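Local coordinates for protein ORF99 (PDB 3DF6) that is of unknown function but belongs to a viral family related to the anti-CRISPR protein AcrID1, so it may counter host defence, at residues M27-T32 / Y85-I90; K72-Y77 / K91-W96. The protein carries 2 engineered substitutions. One frame throughout, in Å; residues are numbered along the deposited sequence.

Contact 1 (M27-T32 / Y85-I90). Engineered in segment 27-32: M27 (natural residue Leu).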
HETATM    1  N   MSE C  27      -3.582   0.452   3.531  1.00 16.54           N
HETATM    2  CA  MSE C  27      -4.219   1.269   2.505  1.00 19.00           C
HETATM    3  C   MSE C  27      -5.634   1.559   2.975  1.00 17.62           C
HETATM    4  O   MSE C  27      -6.322   0.657   3.465  1.00 17.40           O
HETATM    5  CB  MSE C  27      -4.315   0.531   1.177  1.00 18.15           C
HETATM    6  CG  MSE C  27      -3.030   0.264   0.456  0.80 22.30           C
HETATM    7 SE   MSE C  27      -3.525  -0.613  -1.214  0.80 26.46          SE
HETATM    8  CE  MSE C  27      -4.255  -2.288  -0.569  0.80 24.68           C
ATOM      9  N   LYS C  28      -6.037   2.812   2.832  1.00 16.61           N
ATOM     10  CA  LYS C  28      -7.400   3.224   3.078  1.00 15.95           C
ATOM     11  C   LYS C  28      -8.076   3.309   1.719  1.00 15.19           C
ATOM     12  O   LYS C  28      -7.488   3.836   0.760  1.00 13.11           O
ATOM     13  CB  LYS C  28      -7.422   4.571   3.788  1.00 17.07           C
ATOM     14  CG  LYS C  28      -8.807   5.044   4.207  1.00 20.49           C
ATOM     15  CD  LYS C  28      -8.692   6.324   5.022  1.00 28.66           C
ATOM     16  CE  LYS C  28     -10.031   6.714   5.671  1.00 30.33           C
ATOM     17  NZ  LYS C  28     -11.022   7.044   4.623  1.00 34.15           N
ATOM     18  N   LEU C  29      -9.305   2.782   1.656  1.00 14.71           N
ATOM     19  CA  LEU C  29      -9.997   2.518   0.406  1.00 15.03           C
ATOM     20  C   LEU C  29     -11.509   2.437   0.561  1.00 15.01           C
ATOM     21  O   LEU C  29     -12.021   2.095   1.628  1.00 14.84           O
ATOM     22  CB  LEU C  29      -9.764   1.047  -0.016  1.00 15.31           C
ATOM     23  CG  LEU C  29      -8.318   0.565  -0.170  1.00 16.98           C
ATOM     24  CD1 LEU C  29      -8.228  -0.942  -0.053  1.00 15.22           C
ATOM     25  CD2 LEU C  29      -7.749   1.097  -1.521  1.00 14.65           C
ATOM     26  N   ASN C  30     -12.193   2.622  -0.598  1.00 14.44           N
ATOM     27  CA  ASN C  30     -13.658   2.610  -0.581  1.00 14.29           C
ATOM     28  C   ASN C  30     -14.050   2.044  -1.917  1.00 13.91           C
ATOM     29  O   ASN C  30     -14.423   2.768  -2.828  1.00 13.98           O
ATOM     30  CB  ASN C  30     -14.327   3.958  -0.336  1.00 14.39           C
ATOM     31  CG  ASN C  30     -15.826   3.848  -0.134  1.00 16.20           C
ATOM     32  OD1 ASN C  30     -16.413   2.762  -0.171  1.00 16.80           O
ATOM     33  ND2 ASN C  30     -16.459   4.990   0.061  1.00 17.78           N
ATOM     34  N   THR C  31     -13.936   0.733  -2.047  1.00 13.74           N
ATOM     35  CA  THR C  31     -14.226   0.079  -3.318  1.00 13.86           C
ATOM     36  C   THR C  31     -14.982  -1.219  -3.030  1.00 13.76           C
ATOM     37  O   THR C  31     -14.792  -1.841  -1.973  1.00 12.36           O
ATOM     38  CB  THR C  31     -12.897  -0.128  -4.147  1.00 14.47           C
ATOM     39  OG1 THR C  31     -13.195  -0.616  -5.463  1.00 14.07           O
ATOM     40  CG2 THR C  31     -11.913  -1.069  -3.428  1.00 14.71           C
ATOM     41  N   THR C  32     -15.860  -1.610  -3.948  1.00 13.46           N
ATOM     42  CA  THR C  32     -16.724  -2.753  -3.711  1.00 13.92           C
ATOM     43  C   THR C  32     -16.325  -3.947  -4.572  1.00 13.98           C
ATOM     44  O   THR C  32     -16.380  -3.891  -5.807  1.00 13.78           O
ATOM     45  CB  THR C  32     -18.221  -2.391  -3.917  1.00 14.15           C
ATOM     46  OG1 THR C  32     -18.581  -1.368  -2.987  1.00 13.82           O
ATOM     47  CG2 THR C  32     -19.119  -3.616  -3.672  1.00 14.03           C
ATOM     48  N   TYR C  85     -18.598  -6.915  -1.182  1.00 17.14           N
ATOM     49  CA  TYR C  85     -17.857  -6.518   0.005  1.00 16.59           C
ATOM     50  C   TYR C  85     -17.248  -5.168  -0.299  1.00 15.54           C
ATOM     51  O   TYR C  85     -16.409  -5.053  -1.198  1.00 14.23           O
ATOM     52  CB  TYR C  85     -16.768  -7.575   0.333  1.00 17.86           C
ATOM     53  CG  TYR C  85     -17.357  -8.982   0.526  1.00 19.85           C
ATOM     54  CD1 TYR C  85     -17.540  -9.522   1.804  1.00 21.64           C
ATOM     55  CD2 TYR C  85     -17.769  -9.748  -0.574  1.00 21.27           C
ATOM     56  CE1 TYR C  85     -18.102 -10.801   1.980  1.00 23.30           C
ATOM     57  CE2 TYR C  85     -18.345 -11.019  -0.412  1.00 22.65           C
ATOM     58  CZ  TYR C  85     -18.509 -11.538   0.864  1.00 24.43           C
ATOM     59  OH  TYR C  85     -19.084 -12.798   1.016  1.00 26.55           O
ATOM     60  N   THR C  86     -17.728  -4.132   0.388  1.00 14.74           N
ATOM     61  CA  THR C  86     -17.110  -2.816   0.282  1.00 14.60           C
ATOM     62  C   THR C  86     -15.895  -2.743   1.229  1.00 14.47           C
ATOM     63  O   THR C  86     -16.042  -2.645   2.449  1.00 14.82           O
ATOM     64  CB  THR C  86     -18.093  -1.673   0.592  1.00 14.48           C
ATOM     65  OG1 THR C  86     -19.195  -1.733  -0.314  1.00 14.01           O
ATOM     66  CG2 THR C  86     -17.415  -0.318   0.447  1.00 14.81           C
ATOM     67  N   VAL C  87     -14.704  -2.772   0.645  1.00 13.75           N
ATOM     68  CA  VAL C  87     -13.468  -2.738   1.414  1.00 12.28           C
ATOM     69  C   VAL C  87     -13.108  -1.289   1.759  1.00 12.82           C
ATOM     70  O   VAL C  87     -13.045  -0.416   0.875  1.00 12.10           O
ATOM     71  CB  VAL C  87     -12.324  -3.462   0.667  1.00 12.60           C
ATOM     72  CG1 VAL C  87     -10.991  -3.353   1.439  1.00 10.76           C
ATOM     73  CG2 VAL C  87     -12.677  -4.944   0.429  1.00 13.30           C
ATOM     74  N   LEU C  88     -12.847  -1.053   3.045  1.00 12.25           N
ATOM     75  CA  LEU C  88     -12.541   0.280   3.558  1.00 12.07           C
ATOM     76  C   LEU C  88     -11.076   0.445   3.924  1.00 11.92           C
ATOM     77  O   LEU C  88     -10.544   1.560   3.899  1.00 11.54           O
ATOM     78  CB  LEU C  88     -13.417   0.609   4.769  1.00 12.25           C
ATOM     79  CG  LEU C  88     -14.921   0.556   4.444  1.00 12.66           C
ATOM     80  CD1 LEU C  88     -15.697   0.564   5.758  1.00 14.08           C
ATOM     81  CD2 LEU C  88     -15.303   1.734   3.572  1.00 14.00           C
ATOM     82  N   SER C  89     -10.443  -0.669   4.267  1.00 12.59           N
ATOM     83  CA  SER C  89      -9.015  -0.699   4.620  0.50 13.68           C
ATOM     84  C   SER C  89      -8.461  -2.110   4.471  1.00 13.91           C
ATOM     85  O   SER C  89      -9.211  -3.098   4.622  1.00 13.53           O
ATOM     86  CB  SER C  89      -8.803  -0.208   6.057  0.50 13.78           C
ATOM     87  OG  SER C  89      -7.416  -0.077   6.345  0.50 17.71           O
ATOM     88  N   ILE C  90      -7.163  -2.194   4.165  1.00 14.33           N
ATOM     89  CA  ILE C  90      -6.389  -3.410   4.142  1.00 15.32           C
ATOM     90  C   ILE C  90      -5.036  -3.064   4.816  1.00 15.47           C
ATOM     91  O   ILE C  90      -4.446  -2.014   4.525  1.00 14.45           O
ATOM     92  CB  ILE C  90      -6.133  -3.942   2.688  1.00 15.60           C
ATOM     93  CG1 ILE C  90      -7.448  -4.112   1.915  1.00 15.98           C
ATOM     94  CG2 ILE C  90      -5.433  -5.323   2.762  1.00 16.76           C
ATOM     95  CD1 ILE C  90      -7.305  -4.536   0.386  1.00 16.51           C
TER
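L29 and I90 meet branch to branch, with CD1 of L29 lying 3.7 Å from CD1 of I90. The two side chains come together at a slant. The same CD1 of L29 also reaches CG1 of V87, at 4.0 Å. M27, an engineered selenomethionine where the natural residue is Leu, runs alongside I90 in the same direction. Its chain bends at the end (chi3 -66°), which sets CE 3.9 Å from CD1 of I90. L10 and F6 of helix 3-18 cover this apolar side. T31 also lies there and bonds to H7 through its hydroxyl.

The strands are antiparallel, 25-34 being an outermost strand of the five-stranded sheet of this chain. Between K28 and T31 the register slips by one residue, a beta bulge. L88 and S89 both face E76 of strand 69-80, which makes a classic bulge there. At the slip, L29 N donates to L88 O at 2.8 Å, but the donor stands above the carbonyl plane by 54°. Past it, V87 N returns to T31 O, also at 2.8 Å.

On the other side, T32 OG1 and T86 OG1 share a hydrogen bond of 2.8 Å. Either hydroxyl could donate. T86 OG1 is also bonded to Q80. CG2 of T86 points to the amide of N30 and comes 3.3 Å from its OD1. The first torsion of N30 (chi1 -172°) puts CG opposite the backbone N, and the amide turns OD1 toward this methyl. M27, K28 and L29 also pair with an antiparallel strand of the second subunit, so the sheet continues across the interface.

Contact 2 (K72-Y77 / K91-W96)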
ATOM      1  N   LYS C  72       0.287 -11.330   8.659  1.00 15.25           N
ATOM      2  CA  LYS C  72      -1.102 -11.082   9.052  1.00 17.24           C
ATOM      3  C   LYS C  72      -1.722 -10.008   8.178  1.00 16.63           C
ATOM      4  O   LYS C  72      -1.113  -8.955   7.934  1.00 15.56           O
ATOM      5  CB  LYS C  72      -1.221 -10.667  10.512  1.00 17.57           C
ATOM      6  CG  LYS C  72      -0.804 -11.782  11.518  1.00 21.19           C
ATOM      7  CD  LYS C  72      -1.060 -11.268  12.953  1.00 22.70           C
ATOM      8  CE  LYS C  72      -0.790 -12.328  14.001  1.00 28.12           C
ATOM      9  NZ  LYS C  72      -0.708 -11.783  15.429  1.00 32.64           N
ATOM     10  N   LEU C  73      -2.935 -10.297   7.723  1.00 15.81           N
ATOM     11  CA  LEU C  73      -3.700  -9.404   6.858  1.00 15.84           C
ATOM     12  C   LEU C  73      -5.004  -8.994   7.533  1.00 15.81           C
ATOM     13  O   LEU C  73      -5.805  -9.838   7.928  1.00 15.83           O
ATOM     14  CB  LEU C  73      -4.010 -10.117   5.532  1.00 15.27           C
ATOM     15  CG  LEU C  73      -4.637  -9.233   4.450  1.00 16.91           C
ATOM     16  CD1 LEU C  73      -3.525  -8.303   3.837  1.00 16.96           C
ATOM     17  CD2 LEU C  73      -5.349 -10.061   3.400  1.00 15.79           C
ATOM     18  N   PHE C  74      -5.216  -7.691   7.682  1.00 15.90           N
ATOM     19  CA  PHE C  74      -6.456  -7.181   8.243  1.00 15.57           C
ATOM     20  C   PHE C  74      -7.263  -6.535   7.123  1.00 15.58           C
ATOM     21  O   PHE C  74      -6.752  -5.656   6.429  1.00 14.83           O
ATOM     22  CB  PHE C  74      -6.155  -6.131   9.314  1.00 15.63           C
ATOM     23  CG  PHE C  74      -5.393  -6.660  10.478  1.00 16.56           C
ATOM     24  CD1 PHE C  74      -6.068  -7.063  11.623  1.00 15.89           C
ATOM     25  CD2 PHE C  74      -3.992  -6.751  10.441  1.00 18.17           C
ATOM     26  CE1 PHE C  74      -5.375  -7.554  12.729  1.00 18.69           C
ATOM     27  CE2 PHE C  74      -3.279  -7.256  11.540  1.00 19.97           C
ATOM     28  CZ  PHE C  74      -3.980  -7.664  12.689  1.00 18.89           C
ATOM     29  N   VAL C  75      -8.515  -6.962   6.956  1.00 15.31           N
ATOM     30  CA  VAL C  75      -9.397  -6.409   5.926  1.00 15.04           C
ATOM     31  C   VAL C  75     -10.639  -5.867   6.609  1.00 15.12           C
ATOM     32  O   VAL C  75     -11.361  -6.600   7.278  1.00 14.55           O
ATOM     33  CB  VAL C  75      -9.813  -7.461   4.841  1.00 15.52           C
ATOM     34  CG1 VAL C  75     -10.659  -6.808   3.753  1.00 14.75           C
ATOM     35  CG2 VAL C  75      -8.585  -8.121   4.215  1.00 15.62           C
ATOM     36  N   GLU C  76     -10.858  -4.569   6.471  1.00 14.52           N
ATOM     37  CA  GLU C  76     -12.025  -3.924   7.023  1.00 14.12           C
ATOM     38  C   GLU C  76     -13.063  -3.754   5.911  1.00 13.73           C
ATOM     39  O   GLU C  76     -12.758  -3.179   4.863  1.00 12.13           O
ATOM     40  CB  GLU C  76     -11.628  -2.555   7.580  1.00 14.59           C
ATOM     41  CG  GLU C  76     -12.715  -1.855   8.384  1.00 14.32           C
ATOM     42  CD  GLU C  76     -12.394  -0.372   8.636  1.00 16.69           C
ATOM     43  OE1 GLU C  76     -11.369   0.105   8.130  1.00 18.31           O
ATOM     44  OE2 GLU C  76     -13.169   0.310   9.337  1.00 17.54           O
ATOM     45  N   TYR C  77     -14.283  -4.245   6.130  1.00 13.30           N
ATOM     46  CA  TYR C  77     -15.291  -4.230   5.069  1.00 13.72           C
ATOM     47  C   TYR C  77     -16.729  -4.151   5.557  1.00 15.15           C
ATOM     48  O   TYR C  77     -17.030  -4.456   6.729  1.00 14.77           O
ATOM     49  CB  TYR C  77     -15.142  -5.453   4.138  1.00 13.59           C
ATOM     50  CG  TYR C  77     -15.335  -6.807   4.809  1.00 12.72           C
ATOM     51  CD1 TYR C  77     -16.581  -7.448   4.810  1.00 12.34           C
ATOM     52  CD2 TYR C  77     -14.266  -7.439   5.447  1.00 13.78           C
ATOM     53  CE1 TYR C  77     -16.744  -8.699   5.431  1.00 13.57           C
ATOM     54  CE2 TYR C  77     -14.412  -8.664   6.053  1.00 13.87           C
ATOM     55  CZ  TYR C  77     -15.643  -9.295   6.041  1.00 14.68           C
ATOM     56  OH  TYR C  77     -15.751 -10.513   6.653  1.00 13.35           O
ATOM     57  N   LYS C  91      -4.575  -3.930   5.720  1.00 15.02           N
ATOM     58  CA  LYS C  91      -3.313  -3.735   6.420  1.00 16.40           C
ATOM     59  C   LYS C  91      -2.571  -5.055   6.532  1.00 15.98           C
ATOM     60  O   LYS C  91      -3.169  -6.088   6.882  1.00 16.01           O
ATOM     61  CB  LYS C  91      -3.547  -3.148   7.809  1.00 16.06           C
ATOM     62  CG  LYS C  91      -2.271  -2.880   8.639  1.00 19.45           C
ATOM     63  CD  LYS C  91      -2.665  -2.230   9.981  1.00 20.38           C
ATOM     64  CE  LYS C  91      -1.478  -2.003  10.921  1.00 23.20           C
ATOM     65  NZ  LYS C  91      -0.352  -1.291  10.234  1.00 26.60           N
ATOM     66  N   GLY C  92      -1.272  -5.012   6.225  1.00 14.58           N
ATOM     67  CA  GLY C  92      -0.424  -6.203   6.253  1.00 13.88           C
ATOM     68  C   GLY C  92       0.685  -5.977   7.260  1.00 14.26           C
ATOM     69  O   GLY C  92       1.387  -4.970   7.195  1.00 13.07           O
ATOM     70  N   VAL C  93       0.833  -6.921   8.182  1.00 13.95           N
ATOM     71  CA  VAL C  93       1.758  -6.815   9.306  1.00 15.55           C
ATOM     72  C   VAL C  93       2.605  -8.096   9.368  1.00 14.90           C
ATOM     73  O   VAL C  93       2.119  -9.178   9.049  1.00 14.09           O
ATOM     74  CB  VAL C  93       0.892  -6.604  10.606  1.00 16.83           C
ATOM     75  CG1 VAL C  93       1.557  -7.069  11.851  1.00 20.70           C
ATOM     76  CG2 VAL C  93       0.483  -5.134  10.738  1.00 17.98           C
ATOM     77  N   ASN C  94       3.854  -7.987   9.798  1.00 14.66           N
ATOM     78  CA  ASN C  94       4.680  -9.163  10.054  1.00 15.46           C
ATOM     79  C   ASN C  94       4.619  -9.477  11.519  1.00 16.61           C
ATOM     80  O   ASN C  94       4.453  -8.567  12.306  1.00 16.00           O
ATOM     81  CB  ASN C  94       6.129  -8.850   9.746  1.00 15.91           C
ATOM     82  CG  ASN C  94       6.375  -8.741   8.294  1.00 16.22           C
ATOM     83  OD1 ASN C  94       5.788  -9.476   7.510  1.00 12.29           O
ATOM     84  ND2 ASN C  94       7.239  -7.826   7.914  1.00 15.63           N
ATOM     85  N   ASP C  95       4.774 -10.744  11.887  1.00 16.20           N
ATOM     86  CA  ASP C  95       4.847 -11.109  13.291  1.00 17.08           C
ATOM     87  C   ASP C  95       5.789 -12.305  13.437  1.00 16.51           C
ATOM     88  O   ASP C  95       5.801 -13.213  12.590  1.00 16.06           O
ATOM     89  CB  ASP C  95       3.447 -11.474  13.788  1.00 18.15           C
ATOM     90  CG  ASP C  95       3.329 -11.545  15.329  1.00 21.95           C
ATOM     91  OD1 ASP C  95       4.243 -11.113  16.075  1.00 23.45           O
ATOM     92  OD2 ASP C  95       2.278 -12.048  15.797  1.00 26.37           O
ATOM     93  N   TRP C  96       6.577 -12.288  14.508  1.00 15.47           N
ATOM     94  CA  TRP C  96       7.384 -13.430  14.903  1.00 15.45           C
ATOM     95  C   TRP C  96       6.538 -14.273  15.826  1.00 15.77           C
ATOM     96  O   TRP C  96       5.944 -13.772  16.790  1.00 15.93           O
ATOM     97  CB  TRP C  96       8.639 -12.990  15.656  1.00 14.23           C
ATOM     98  CG  TRP C  96       9.495 -14.131  16.156  1.00 14.12           C
ATOM     99  CD1 TRP C  96       9.279 -14.915  17.267  1.00 13.13           C
ATOM    100  CD2 TRP C  96      10.715 -14.591  15.579  1.00 13.06           C
ATOM    101  NE1 TRP C  96      10.288 -15.834  17.406  1.00 12.12           N
ATOM    102  CE2 TRP C  96      11.184 -15.662  16.382  1.00 12.82           C
ATOM    103  CE3 TRP C  96      11.461 -14.209  14.450  1.00 14.14           C
ATOM    104  CZ2 TRP C  96      12.372 -16.345  16.103  1.00 11.81           C
ATOM    105  CZ3 TRP C  96      12.641 -14.905  14.169  1.00 13.04           C
ATOM    106  CH2 TRP C  96      13.076 -15.959  14.994  1.00 13.52           C
TER
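K91 O is met from several sides by strand 72-77. F74 N donates to it at 2.7 Å, almost straight (174°). CA of L73 adds a weaker C-H contact to the same oxygen at 3.4 Å. The F74 ring brings its edge, with CD2 3.7 Å from K91 O and the oxygen in the ring plane. With CG beside the F74 backbone N (chi1 -62°), the ring edge is turned to the K91 carbonyl oxygen. Farther round the ring, CE2 is 4.3 Å from CB of V93.

The segments form part of the antiparallel beta hairpin of strands 69-80 and 84-96. K72 and V93 are a hydrogen-bonded pair, as are F74 and K91. L73 and G92 between them are not.

The K72 chain is extended and stands off the face that carries F74 and V93; its NZ makes a salt bridge to OD2 of D95 at 3.0 Å. The ammonium lies on the anti side of that oxygen, out of the carboxylate plane. E60 gives NZ a second, long and weak ion pair. In acid, D95 may take up a proton and weaken the bridge; the backbone ladder carries no ionisable group, which is consistent with an acid-stable protein.

Overall arrangement
From the N terminus, helix 3-18 leads to strand 25-34, which holds the first segment of contact 1. The chain then passes helix 35-42 and strands 47-53 and 56-64 before strand 69-80, which holds the first segment of contact 2. Strand 84-96 supplies both partners, residues 85-90 to contact 1 and 91-96 to contact 2. The segments therefore alternate, and the two contacts cross. Contact 2 closes the short hairpin of the last two strands. Contact 1 closes a much longer loop and brings the first long strand against the last. Their centres are about 14 Å apart. E76 backbone groups probably bond L88 and S89 between them.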